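Fibrillarin-like rRNA/tRNA 2'-O-methyltransferase (PDB 4DF3) probably transfers methyl groups from S-adenosyl-L-methionine to ribose 2'-hydroxyls of rRNA and tRNA at sites chosen by a guide RNA. Local coordinates at residues W55-S60 with A65-L70; R14-V19 with I71-K76; T190-P193 with Y197-E200. The protein carries 2 engineered substitutions. All coordinates share one frame; numbering follows the deposited sequence.

Contact 1 (W55-S60 with A65-L70); sequences WNAYRS and ALLKGL
Trp55 and Ala57 rest on Leu66 and Leu67 where a loop from the N-terminal antiparallel sheet doubles back on helix 61-67, the first helix on the way into the Rossmann-like methyltransferase fold. That helix starts with Ser60 as its N-cap and ends in a Schellman motif, with Gly69 leaving helical geometry at positive phi. Two pairs of similar extent make the contact, and solvent tells them apart. Trp55, Leu66 and Ala57 are buried. With CG anti to the backbone N (chi1 -167°), Trp55 presents CZ3 to Leu66 CD1 at 4.0 Å, the methyl approaching the ring obliquely and the two side chains crossing at about a right angle. His94 stacks on the same indole. Exposed Leu67 forms the outer side, yet its CD1 packs closely, 3.7 Å from Ala57 CB. The CB of Asn56 points away from the helix, and its OD1 accepts from Tyr58 N, an Asx turn. Inside, Ser60 OG is hydrogen-bonded to Thr91 OG1, and Thr91 binds S-adenosyl-L-methionine. Ser60 is therefore a second-shell residue, and Trp55 NE1 adds a weak bond to Ser60 OG at 2.9 Å, with a bent N-H...O angle of 148°.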
ATOM      1  N   TRP A  55       2.565   3.847 -11.604  1.00 12.94           N
ATOM      2  CA  TRP A  55       2.496   3.017 -10.463  1.00 11.96           C
ATOM      3  C   TRP A  55       2.797   1.576 -10.942  1.00 12.92           C
ATOM      4  O   TRP A  55       1.900   0.838 -11.352  1.00 13.21           O
ATOM      5  CB  TRP A  55       1.129   3.113  -9.813  1.00 10.25           C
ATOM      6  CG  TRP A  55       1.054   2.510  -8.402  1.00  9.50           C
ATOM      7  CD1 TRP A  55       2.069   1.965  -7.692  1.00 11.14           C
ATOM      8  CD2 TRP A  55      -0.090   2.507  -7.551  1.00  9.77           C
ATOM      9  NE1 TRP A  55       1.609   1.567  -6.433  1.00  7.70           N
ATOM     10  CE2 TRP A  55       0.287   1.882  -6.338  1.00  9.82           C
ATOM     11  CE3 TRP A  55      -1.411   2.983  -7.706  1.00  9.70           C
ATOM     12  CZ2 TRP A  55      -0.581   1.710  -5.278  1.00 10.98           C
ATOM     13  CZ3 TRP A  55      -2.317   2.788  -6.644  1.00 12.28           C
ATOM     14  CH2 TRP A  55      -1.894   2.131  -5.442  1.00 13.27           C
ATOM     15  N   ASN A  56       4.055   1.181 -10.810  1.00 12.86           N
ATOM     16  CA  ASN A  56       4.496  -0.069 -11.479  1.00 14.29           C
ATOM     17  C   ASN A  56       4.162  -1.254 -10.565  1.00 14.19           C
ATOM     18  O   ASN A  56       4.696  -1.340  -9.469  1.00 15.97           O
ATOM     19  CB  ASN A  56       6.026   0.016 -11.587  1.00 16.86           C
ATOM     20  CG  ASN A  56       6.640  -1.200 -12.292  1.00 21.45           C
ATOM     21  OD1 ASN A  56       5.936  -2.161 -12.682  1.00 19.82           O
ATOM     22  ND2 ASN A  56       7.961  -1.136 -12.513  1.00 28.30           N
ATOM     23  N   ALA A  57       3.243  -2.137 -10.975  1.00 13.63           N
ATOM     24  CA  ALA A  57       2.813  -3.204 -10.153  1.00 13.18           C
ATOM     25  C   ALA A  57       3.926  -4.227  -9.888  1.00 12.72           C
ATOM     26  O   ALA A  57       3.815  -5.056  -8.975  1.00 11.78           O
ATOM     27  CB  ALA A  57       1.592  -3.893 -10.825  1.00 11.42           C
ATOM     28  N   TYR A  58       5.003  -4.198 -10.697  1.00 13.90           N
ATOM     29  CA  TYR A  58       6.134  -5.074 -10.428  1.00 13.49           C
ATOM     30  C   TYR A  58       7.011  -4.550  -9.340  1.00 13.79           C
ATOM     31  O   TYR A  58       7.884  -5.296  -8.910  1.00 15.21           O
ATOM     32  CB  TYR A  58       7.047  -5.312 -11.682  1.00 10.55           C
ATOM     33  CG  TYR A  58       6.346  -6.189 -12.714  1.00 11.70           C
ATOM     34  CD1 TYR A  58       6.355  -7.583 -12.577  1.00 12.85           C
ATOM     35  CD2 TYR A  58       5.675  -5.623 -13.818  1.00 12.82           C
ATOM     36  CE1 TYR A  58       5.748  -8.476 -13.514  1.00 16.63           C
ATOM     37  CE2 TYR A  58       5.008  -6.493 -14.767  1.00 17.68           C
ATOM     38  CZ  TYR A  58       5.077  -7.931 -14.620  1.00 16.50           C
ATOM     39  OH  TYR A  58       4.435  -8.800 -15.524  1.00 13.28           O
ATOM     40  N   ARG A  59       6.763  -3.328  -8.868  1.00 13.59           N
ATOM     41  CA  ARG A  59       7.531  -2.740  -7.736  1.00 13.73           C
ATOM     42  C   ARG A  59       6.644  -2.390  -6.517  1.00 14.80           C
ATOM     43  O   ARG A  59       7.167  -1.968  -5.432  1.00 17.59           O
ATOM     44  CB  ARG A  59       8.167  -1.445  -8.183  1.00 14.74           C
ATOM     45  CG  ARG A  59       9.141  -1.554  -9.358  1.00 21.03           C
ATOM     46  CD  ARG A  59      10.508  -2.257  -8.983  1.00 31.41           C
ATOM     47  NE  ARG A  59      11.095  -1.751  -7.732  1.00 36.99           N
ATOM     48  CZ  ARG A  59      11.721  -0.572  -7.560  1.00 41.61           C
ATOM     49  NH1 ARG A  59      11.913   0.281  -8.575  1.00 39.47           N
ATOM     50  NH2 ARG A  59      12.160  -0.241  -6.336  1.00 41.09           N
ATOM     51  N   SER A  60       5.339  -2.572  -6.697  1.00 10.61           N
ATOM     52  CA  SER A  60       4.421  -2.245  -5.573  1.00  9.42           C
ATOM     53  C   SER A  60       3.319  -3.229  -5.443  1.00  9.20           C
ATOM     54  O   SER A  60       2.440  -3.374  -6.385  1.00 10.65           O
ATOM     55  CB  SER A  60       3.828  -0.827  -5.797  1.00 11.65           C
ATOM     56  OG  SER A  60       2.764  -0.540  -4.847  1.00 11.40           O
ATOM     57  N   ALA A  65      -2.110  -5.763  -6.540  1.00  9.23           N
ATOM     58  CA  ALA A  65      -3.381  -6.309  -6.068  1.00 10.87           C
ATOM     59  C   ALA A  65      -4.544  -5.747  -6.890  1.00  9.98           C
ATOM     60  O   ALA A  65      -5.511  -6.495  -7.215  1.00 10.34           O
ATOM     61  CB  ALA A  65      -3.587  -6.065  -4.601  1.00  8.49           C
ATOM     62  N   LEU A  66      -4.445  -4.463  -7.272  1.00 11.78           N
ATOM     63  CA  LEU A  66      -5.543  -3.855  -8.085  1.00 10.42           C
ATOM     64  C   LEU A  66      -5.598  -4.522  -9.459  1.00 12.09           C
ATOM     65  O   LEU A  66      -6.672  -4.897  -9.916  1.00 10.67           O
ATOM     66  CB  LEU A  66      -5.317  -2.330  -8.280  1.00 11.95           C
ATOM     67  CG  LEU A  66      -5.424  -1.557  -6.952  1.00 10.47           C
ATOM     68  CD1 LEU A  66      -5.030  -0.046  -7.209  1.00 11.97           C
ATOM     69  CD2 LEU A  66      -6.852  -1.566  -6.420  1.00 15.65           C
ATOM     70  N   LEU A  67      -4.433  -4.706 -10.052  1.00 10.55           N
ATOM     71  CA  LEU A  67      -4.366  -5.249 -11.424  1.00 12.89           C
ATOM     72  C   LEU A  67      -4.732  -6.747 -11.435  1.00 13.64           C
ATOM     73  O   LEU A  67      -5.115  -7.278 -12.486  1.00 13.88           O
ATOM     74  CB  LEU A  67      -2.995  -5.020 -12.057  1.00 14.28           C
ATOM     75  CG  LEU A  67      -2.608  -3.556 -12.338  1.00 13.97           C
ATOM     76  CD1 LEU A  67      -1.318  -3.445 -13.090  1.00 14.79           C
ATOM     77  CD2 LEU A  67      -3.734  -2.853 -13.035  1.00 19.53           C
ATOM     78  N   LYS A  68      -4.616  -7.413 -10.266  1.00 11.79           N
ATOM     79  CA  LYS A  68      -5.057  -8.795 -10.115  1.00 11.72           C
ATOM     80  C   LYS A  68      -6.547  -8.931  -9.679  1.00 12.37           C
ATOM     81  O   LYS A  68      -7.029 -10.015  -9.322  1.00 15.37           O
ATOM     82  CB  LYS A  68      -4.107  -9.527  -9.133  1.00 11.54           C
ATOM     83  CG  LYS A  68      -2.677  -9.768  -9.747  1.00  9.67           C
ATOM     84  CD  LYS A  68      -2.637 -10.383 -11.137  1.00 15.71           C
ATOM     85  CE  LYS A  68      -3.384 -11.736 -11.191  1.00 14.39           C
ATOM     86  NZ  LYS A  68      -2.800 -12.718 -10.185  1.00 16.47           N
ATOM     87  N   GLY A  69      -7.241  -7.822  -9.549  1.00 12.88           N
ATOM     88  CA  GLY A  69      -8.715  -7.856  -9.349  1.00 14.18           C
ATOM     89  C   GLY A  69      -9.165  -7.642  -7.914  1.00 14.46           C
ATOM     90  O   GLY A  69     -10.306  -7.953  -7.548  1.00 13.62           O
ATOM     91  N   LEU A  70      -8.305  -7.062  -7.069  1.00 13.24           N
ATOM     92  CA  LEU A  70      -8.781  -6.702  -5.746  1.00 13.06           C
ATOM     93  C   LEU A  70     -10.135  -5.916  -5.916  1.00 14.04           C
ATOM     94  O   LEU A  70     -10.294  -5.067  -6.791  1.00 13.31           O
ATOM     95  CB  LEU A  70      -7.686  -5.816  -5.035  1.00 12.48           C
ATOM     96  CG  LEU A  70      -8.146  -5.250  -3.676  1.00 14.55           C
ATOM     97  CD1 LEU A  70      -8.396  -6.308  -2.642  1.00 18.43           C
ATOM     98  CD2 LEU A  70      -7.103  -4.295  -3.082  1.00 12.51           C
TER

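Contact 2 (R14-V19 with I71-K76); sequences RGVYVV and IELPVK
The flat guanidinium of Arg14 is reached at NE by a water that it shares with Lys76: NE donates weakly to water 3 at 3.2 Å. The same water accepts from Lys76 NZ at 3.0 Å, so it sits between two like charges whose atoms, Arg14 NE and Lys76 NZ, are 4.8 Å apart, and its oxygen probably eases their repulsion.

Water 2 makes a second bridge. It accepts from the ammonium, with Lys76 NZ 2.8 Å from its oxygen, and also from Arg14 N, and it donates to Leu73 O, although more acceptors are in reach than it has protons. The CB of Lys76 does not point at the strand, but the end of the side chain comes nearer, bringing NZ close to Arg14 CG. Water 1 links the two backbones directly, lying 2.7 Å from Arg14 O and 2.6 Å from Val75 O; it can donate to both, again with more acceptors around it than protons to give.

Next to the waters the contact is apolar and tight. Val16 CG2 presses on Leu73 CD2 at 3.5 Å, closer than carbons usually come. Leu73 gets there with CG anti to the backbone N (chi1 175°), and the same CD2 lies 4.0 Å from Arg14 O.

The pair joins the two halves of the protein: strand 16-21 of the N-terminal antiparallel sheet, and the loop leading from helix 61-67 to strand 80-84 of the Rossmann-like sheet. Val16 also packs on Ile28 of strand 26-31, Val75 leans on Tyr177 of strand 176-183, and Ile98 of helix 90-99 touches both Val16 and Val75.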
ATOM      1  N   ARG A  14     -10.577   5.542  -7.420  1.00 12.61           N
ATOM      2  CA  ARG A  14     -10.471   7.007  -7.484  1.00 15.46           C
ATOM      3  C   ARG A  14      -9.009   7.393  -7.198  1.00 14.24           C
ATOM      4  O   ARG A  14      -8.427   6.841  -6.308  1.00 14.40           O
ATOM      5  CB  ARG A  14     -11.365   7.648  -6.428  1.00 16.74           C
ATOM      6  CG  ARG A  14     -12.854   7.511  -6.699  1.00 23.16           C
ATOM      7  CD  ARG A  14     -13.615   8.704  -6.019  1.00 31.83           C
ATOM      8  NE  ARG A  14     -15.061   8.488  -6.013  1.00 32.59           N
ATOM      9  CZ  ARG A  14     -15.913   9.068  -6.847  1.00 32.41           C
ATOM     10  NH1 ARG A  14     -15.473   9.952  -7.779  1.00 32.31           N
ATOM     11  NH2 ARG A  14     -17.199   8.772  -6.741  1.00 27.91           N
ATOM     12  N   GLY A  15      -8.469   8.384  -7.919  1.00 14.22           N
ATOM     13  CA  GLY A  15      -7.070   8.841  -7.700  1.00 13.39           C
ATOM     14  C   GLY A  15      -6.047   7.969  -8.480  1.00 13.33           C
ATOM     15  O   GLY A  15      -4.823   8.160  -8.379  1.00 14.62           O
ATOM     16  N   VAL A  16      -6.545   6.960  -9.162  1.00 11.81           N
ATOM     17  CA  VAL A  16      -5.736   6.086  -9.996  1.00 11.31           C
ATOM     18  C   VAL A  16      -6.190   6.327 -11.433  1.00 11.65           C
ATOM     19  O   VAL A  16      -7.403   6.422 -11.682  1.00 12.66           O
ATOM     20  CB  VAL A  16      -5.867   4.590  -9.625  1.00 10.64           C
ATOM     21  CG1 VAL A  16      -4.873   3.739 -10.534  1.00 12.78           C
ATOM     22  CG2 VAL A  16      -5.540   4.388  -8.051  1.00 11.51           C
ATOM     23  N   TYR A  17      -5.231   6.344 -12.353  1.00 12.78           N
ATOM     24  CA  TYR A  17      -5.404   6.781 -13.752  1.00 11.48           C
ATOM     25  C   TYR A  17      -4.907   5.727 -14.688  1.00 13.12           C
ATOM     26  O   TYR A  17      -3.866   5.102 -14.441  1.00 13.22           O
ATOM     27  CB  TYR A  17      -4.615   8.098 -14.006  1.00 13.64           C
ATOM     28  CG  TYR A  17      -5.177   9.244 -13.165  1.00 11.60           C
ATOM     29  CD1 TYR A  17      -6.143  10.122 -13.723  1.00 17.90           C
ATOM     30  CD2 TYR A  17      -4.773   9.428 -11.835  1.00 11.76           C
ATOM     31  CE1 TYR A  17      -6.718  11.148 -12.975  1.00 20.45           C
ATOM     32  CE2 TYR A  17      -5.342  10.479 -11.060  1.00 12.82           C
ATOM     33  CZ  TYR A  17      -6.322  11.311 -11.672  1.00 19.48           C
ATOM     34  OH  TYR A  17      -6.872  12.313 -10.967  1.00 19.01           O
ATOM     35  N   VAL A  18      -5.738   5.424 -15.669  1.00 14.93           N
ATOM     36  CA  VAL A  18      -5.421   4.459 -16.673  1.00 16.04           C
ATOM     37  C   VAL A  18      -4.711   5.209 -17.785  1.00 16.57           C
ATOM     38  O   VAL A  18      -5.214   6.300 -18.289  1.00 18.86           O
ATOM     39  CB  VAL A  18      -6.695   3.728 -17.197  1.00 18.05           C
ATOM     40  CG1 VAL A  18      -6.349   2.906 -18.451  1.00 21.12           C
ATOM     41  CG2 VAL A  18      -7.283   2.801 -16.067  1.00 17.84           C
ATOM     42  N   VAL A  19      -3.524   4.710 -18.113  1.00 16.21           N
ATOM     43  CA  VAL A  19      -2.606   5.402 -19.035  1.00 16.24           C
ATOM     44  C   VAL A  19      -2.415   4.488 -20.255  1.00 18.88           C
ATOM     45  O   VAL A  19      -2.012   3.349 -20.106  1.00 16.98           O
ATOM     46  CB  VAL A  19      -1.226   5.738 -18.359  1.00 18.38           C
ATOM     47  CG1 VAL A  19      -0.196   6.332 -19.382  1.00 16.08           C
ATOM     48  CG2 VAL A  19      -1.405   6.660 -17.162  1.00 13.82           C
ATOM     49  N   ILE A  71     -11.111  -6.223  -5.054  1.00 16.97           N
ATOM     50  CA  ILE A  71     -12.522  -5.821  -5.323  1.00 18.08           C
ATOM     51  C   ILE A  71     -12.760  -4.302  -5.392  1.00 17.52           C
ATOM     52  O   ILE A  71     -13.709  -3.859  -6.085  1.00 17.63           O
ATOM     53  CB  ILE A  71     -13.431  -6.556  -4.266  1.00 20.25           C
ATOM     54  CG1 ILE A  71     -14.934  -6.456  -4.561  1.00 23.01           C
ATOM     55  CG2 ILE A  71     -13.069  -6.119  -2.833  1.00 19.86           C
ATOM     56  CD1 ILE A  71     -15.734  -7.522  -3.786  1.00 32.41           C
ATOM     57  N   GLU A  72     -11.935  -3.505  -4.683  1.00 14.69           N
ATOM     58  CA  GLU A  72     -12.094  -2.006  -4.574  1.00 13.66           C
ATOM     59  C   GLU A  72     -10.760  -1.520  -4.067  1.00 12.73           C
ATOM     60  O   GLU A  72      -9.960  -2.356  -3.560  1.00 10.54           O
ATOM     61  CB  GLU A  72     -13.213  -1.600  -3.601  1.00 14.01           C
ATOM     62  CG  GLU A  72     -13.100  -2.057  -2.190  1.00 17.48           C
ATOM     63  CD  GLU A  72     -14.413  -2.480  -1.571  1.00 22.24           C
ATOM     64  OE1 GLU A  72     -15.478  -2.486  -2.236  1.00 21.14           O
ATOM     65  OE2 GLU A  72     -14.363  -2.890  -0.412  1.00 19.47           O
ATOM     66  N   LEU A  73     -10.514  -0.226  -4.287  1.00 11.43           N
ATOM     67  CA  LEU A  73      -9.380   0.444  -3.677  1.00 11.43           C
ATOM     68  C   LEU A  73      -9.863   1.182  -2.428  1.00 13.90           C
ATOM     69  O   LEU A  73     -10.463   2.208  -2.539  1.00 13.02           O
ATOM     70  CB  LEU A  73      -8.769   1.449  -4.639  1.00 10.90           C
ATOM     71  CG  LEU A  73      -7.632   2.339  -4.109  1.00  9.98           C
ATOM     72  CD1 LEU A  73      -6.553   1.436  -3.542  1.00 11.34           C
ATOM     73  CD2 LEU A  73      -7.093   3.274  -5.171  1.00 11.52           C
ATOM     74  N   PRO A  74      -9.517   0.669  -1.218  1.00 13.09           N
ATOM     75  CA  PRO A  74     -10.065   1.332  -0.044  1.00 13.97           C
ATOM     76  C   PRO A  74      -9.331   2.588   0.369  1.00 11.33           C
ATOM     77  O   PRO A  74      -9.845   3.278   1.244  1.00 11.77           O
ATOM     78  CB  PRO A  74      -9.899   0.284   1.077  1.00 14.34           C
ATOM     79  CG  PRO A  74      -8.945  -0.666   0.667  1.00 14.36           C
ATOM     80  CD  PRO A  74      -8.829  -0.606  -0.898  1.00 15.06           C
ATOM     81  N   VAL A  75      -8.155   2.848  -0.227  1.00 10.92           N
ATOM     82  CA  VAL A  75      -7.357   4.035   0.104  1.00 10.51           C
ATOM     83  C   VAL A  75      -8.041   5.233  -0.616  1.00 12.62           C
ATOM     84  O   VAL A  75      -8.171   5.234  -1.855  1.00 11.55           O
ATOM     85  CB  VAL A  75      -5.865   3.932  -0.426  1.00 12.66           C
ATOM     86  CG1 VAL A  75      -5.076   5.278  -0.193  1.00 11.13           C
ATOM     87  CG2 VAL A  75      -5.092   2.769   0.233  1.00 13.35           C
ATOM     88  N   LYS A  76      -8.464   6.227   0.176  1.00 12.87           N
ATOM     89  CA  LYS A  76      -9.244   7.391  -0.293  1.00 13.32           C
ATOM     90  C   LYS A  76      -8.621   8.738   0.061  1.00 13.52           C
ATOM     91  O   LYS A  76      -7.922   8.882   1.075  1.00 10.17           O
ATOM     92  CB  LYS A  76     -10.615   7.458   0.389  1.00 13.94           C
ATOM     93  CG  LYS A  76     -11.533   6.235   0.176  1.00 20.95           C
ATOM     94  CD  LYS A  76     -12.262   6.376  -1.154  1.00 21.35           C
ATOM     95  CE  LYS A  76     -12.955   5.073  -1.533  1.00 23.04           C
ATOM     96  NZ  LYS A  76     -13.373   5.187  -3.012  1.00 25.86           N
TER
HETATM   97  O   HOH W   1      -9.442   6.301  -3.908  1.00  9.26           O
HETATM   98  O   HOH W   2     -11.140   4.370  -4.571  1.00 17.62           O
HETATM   99  O   HOH W   3     -15.095   7.618  -2.891  1.00 37.40           O

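Contact 3 (T190-P193 with Y197-E200); sequences TTEP and YKRE
The short connection between helix 186-190 and helix 195-206 is what this contact closes: the first helix ends, the chain swings through Thr191 to Pro193, and the second begins, its first turn folding back on the loop that precedes it. This is the helix that lies against strand 176-183 of the Rossmann-like sheet, away from the cofactor pocket. Pro193 is the central piece, wedged between two consecutive helical side chains. On its inner side Pro193 CB comes to 3.4 Å from Tyr197 CD2 and 3.8 Å from Tyr197 CE2, meeting the ring obliquely. Tyr197 is set for this by its first torsion, with CG anti to the backbone N (chi1 -177°), which sends the phenol back beneath the proline, where Ile182, Asp188 and Val189 also touch it. Ser194 OG takes a weak hydrogen bond from Tyr197 N, adding a polar link at the start of the helix.

Toward solvent Lys198 passes obliquely across the proline ring: its CG is 4.1 Å from Pro193 CG. The chain then bends at chi3 (-50°), bringing CE to 3.6 Å from Pro193 O. Glu192 swings its carboxylate toward the ammonium. The opposite charges probably attract, but Glu192 OE2 stays 4.0 Å from Lys198 NZ, too long for a salt bridge.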
ATOM      1  N   THR A 190      -5.901 -20.469  -4.592  1.00 14.55           N
ATOM      2  CA  THR A 190      -6.858 -21.032  -5.561  1.00 15.78           C
ATOM      3  C   THR A 190      -7.341 -22.377  -5.184  1.00 16.15           C
ATOM      4  O   THR A 190      -8.440 -22.763  -5.588  1.00 18.87           O
ATOM      5  CB  THR A 190      -6.232 -21.226  -6.957  1.00 15.53           C
ATOM      6  OG1 THR A 190      -5.041 -22.034  -6.795  1.00 15.31           O
ATOM      7  CG2 THR A 190      -5.874 -19.896  -7.559  1.00 17.79           C
ATOM      8  N   THR A 191      -6.601 -23.080  -4.324  1.00 18.62           N
ATOM      9  CA  THR A 191      -6.813 -24.514  -4.190  1.00 19.82           C
ATOM     10  C   THR A 191      -7.118 -24.947  -2.775  1.00 21.85           C
ATOM     11  O   THR A 191      -8.233 -25.406  -2.497  1.00 25.23           O
ATOM     12  CB  THR A 191      -5.602 -25.287  -4.779  1.00 20.15           C
ATOM     13  OG1 THR A 191      -5.354 -24.845  -6.129  1.00 18.08           O
ATOM     14  CG2 THR A 191      -5.872 -26.788  -4.783  1.00 22.81           C
ATOM     15  N   GLU A 192      -6.139 -24.798  -1.882  1.00 21.22           N
ATOM     16  CA  GLU A 192      -6.366 -25.038  -0.445  1.00 22.69           C
ATOM     17  C   GLU A 192      -5.204 -24.401   0.296  1.00 20.49           C
ATOM     18  O   GLU A 192      -4.086 -24.529  -0.118  1.00 20.20           O
ATOM     19  CB  GLU A 192      -6.519 -26.544  -0.187  1.00 23.62           C
ATOM     20  CG  GLU A 192      -6.826 -27.058   1.225  1.00 31.62           C
ATOM     21  CD  GLU A 192      -8.098 -26.543   1.835  1.00 39.35           C
ATOM     22  OE1 GLU A 192      -9.052 -26.196   1.100  1.00 43.14           O
ATOM     23  OE2 GLU A 192      -8.148 -26.490   3.081  1.00 45.09           O
ATOM     24  N   PRO A 193      -5.496 -23.612   1.330  1.00 20.25           N
ATOM     25  CA  PRO A 193      -4.463 -22.893   2.061  1.00 21.07           C
ATOM     26  C   PRO A 193      -3.562 -23.851   2.889  1.00 21.10           C
ATOM     27  O   PRO A 193      -4.035 -24.819   3.510  1.00 21.20           O
ATOM     28  CB  PRO A 193      -5.275 -21.944   2.964  1.00 21.22           C
ATOM     29  CG  PRO A 193      -6.617 -22.425   2.976  1.00 23.99           C
ATOM     30  CD  PRO A 193      -6.848 -23.234   1.749  1.00 21.09           C
ATOM     31  N   TYR A 197      -0.294 -20.269   6.221  1.00 24.13           N
ATOM     32  CA  TYR A 197      -1.291 -19.320   5.671  1.00 22.81           C
ATOM     33  C   TYR A 197      -2.624 -19.374   6.415  1.00 22.40           C
ATOM     34  O   TYR A 197      -3.104 -18.360   6.918  1.00 19.75           O
ATOM     35  CB  TYR A 197      -1.454 -19.651   4.184  1.00 22.71           C
ATOM     36  CG  TYR A 197      -2.364 -18.775   3.391  1.00 21.54           C
ATOM     37  CD1 TYR A 197      -1.848 -17.767   2.549  1.00 16.59           C
ATOM     38  CD2 TYR A 197      -3.710 -18.961   3.437  1.00 21.37           C
ATOM     39  CE1 TYR A 197      -2.714 -16.961   1.798  1.00 14.31           C
ATOM     40  CE2 TYR A 197      -4.596 -18.174   2.657  1.00 23.14           C
ATOM     41  CZ  TYR A 197      -4.083 -17.193   1.828  1.00 18.50           C
ATOM     42  OH  TYR A 197      -4.952 -16.397   1.074  1.00 19.37           O
ATOM     43  N   LYS A 198      -3.234 -20.562   6.505  1.00 21.95           N
ATOM     44  CA  LYS A 198      -4.474 -20.709   7.272  1.00 23.69           C
ATOM     45  C   LYS A 198      -4.462 -20.076   8.683  1.00 23.61           C
ATOM     46  O   LYS A 198      -5.466 -19.479   9.143  1.00 24.78           O
ATOM     47  CB  LYS A 198      -4.830 -22.206   7.403  1.00 24.30           C
ATOM     48  CG  LYS A 198      -6.266 -22.473   7.055  1.00 28.83           C
ATOM     49  CD  LYS A 198      -6.658 -23.901   7.349  1.00 32.39           C
ATOM     50  CE  LYS A 198      -5.662 -24.885   6.741  1.00 34.94           C
ATOM     51  NZ  LYS A 198      -6.269 -26.255   6.615  1.00 37.77           N
ATOM     52  N   ARG A 199      -3.334 -20.212   9.361  1.00 24.35           N
ATOM     53  CA  ARG A 199      -3.167 -19.732  10.714  1.00 25.02           C
ATOM     54  C   ARG A 199      -3.091 -18.205  10.742  1.00 24.28           C
ATOM     55  O   ARG A 199      -3.686 -17.579  11.618  1.00 24.84           O
ATOM     56  CB  ARG A 199      -1.919 -20.359  11.301  1.00 25.48           C
ATOM     57  CG  ARG A 199      -1.624 -20.051  12.762  1.00 31.03           C
ATOM     58  CD  ARG A 199      -1.406 -21.355  13.550  1.00 36.50           C
ATOM     59  NE  ARG A 199      -0.391 -22.187  12.899  1.00 41.31           N
ATOM     60  CZ  ARG A 199      -0.436 -23.516  12.790  1.00 41.72           C
ATOM     61  NH1 ARG A 199      -1.459 -24.218  13.251  1.00 41.47           N
ATOM     62  NH2 ARG A 199       0.556 -24.147  12.180  1.00 43.81           N
ATOM     63  N   GLU A 200      -2.382 -17.598   9.780  1.00 21.60           N
ATOM     64  CA  GLU A 200      -2.433 -16.109   9.632  1.00 21.62           C
ATOM     65  C   GLU A 200      -3.852 -15.663   9.492  1.00 20.47           C
ATOM     66  O   GLU A 200      -4.269 -14.717  10.119  1.00 17.03           O
ATOM     67  CB  GLU A 200      -1.605 -15.615   8.431  1.00 20.25           C
ATOM     68  CG  GLU A 200      -0.162 -15.823   8.660  1.00 21.50           C
ATOM     69  CD  GLU A 200       0.391 -14.948   9.837  1.00 22.38           C
ATOM     70  OE1 GLU A 200       0.606 -13.756   9.616  1.00 22.07           O
ATOM     71  OE2 GLU A 200       0.595 -15.472  10.946  1.00 24.82           O
TER

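From the N terminus, after strand 4-9 the chain forms strand 16-21, runs through the rest of the antiparallel sheet, and returns at residues 71-76, so contact 2 closes a loop of some fifty residues. Contact 1 falls within that loop as a far shorter closure round helix 61-67. The two form one packed layer, with Trp55 CZ3 3.9 Å from Val16 CG2 and Leu66 CD2 4.0 Å from Leu73 CB, joining the N-terminal sheet to the Rossmann-like domain. Contact 3 comes later in series, crosses neither, and packs the loop before helix 195-206 on that helix's first turns inside the second domain; its nearest atoms are about 8 Å from contact 1.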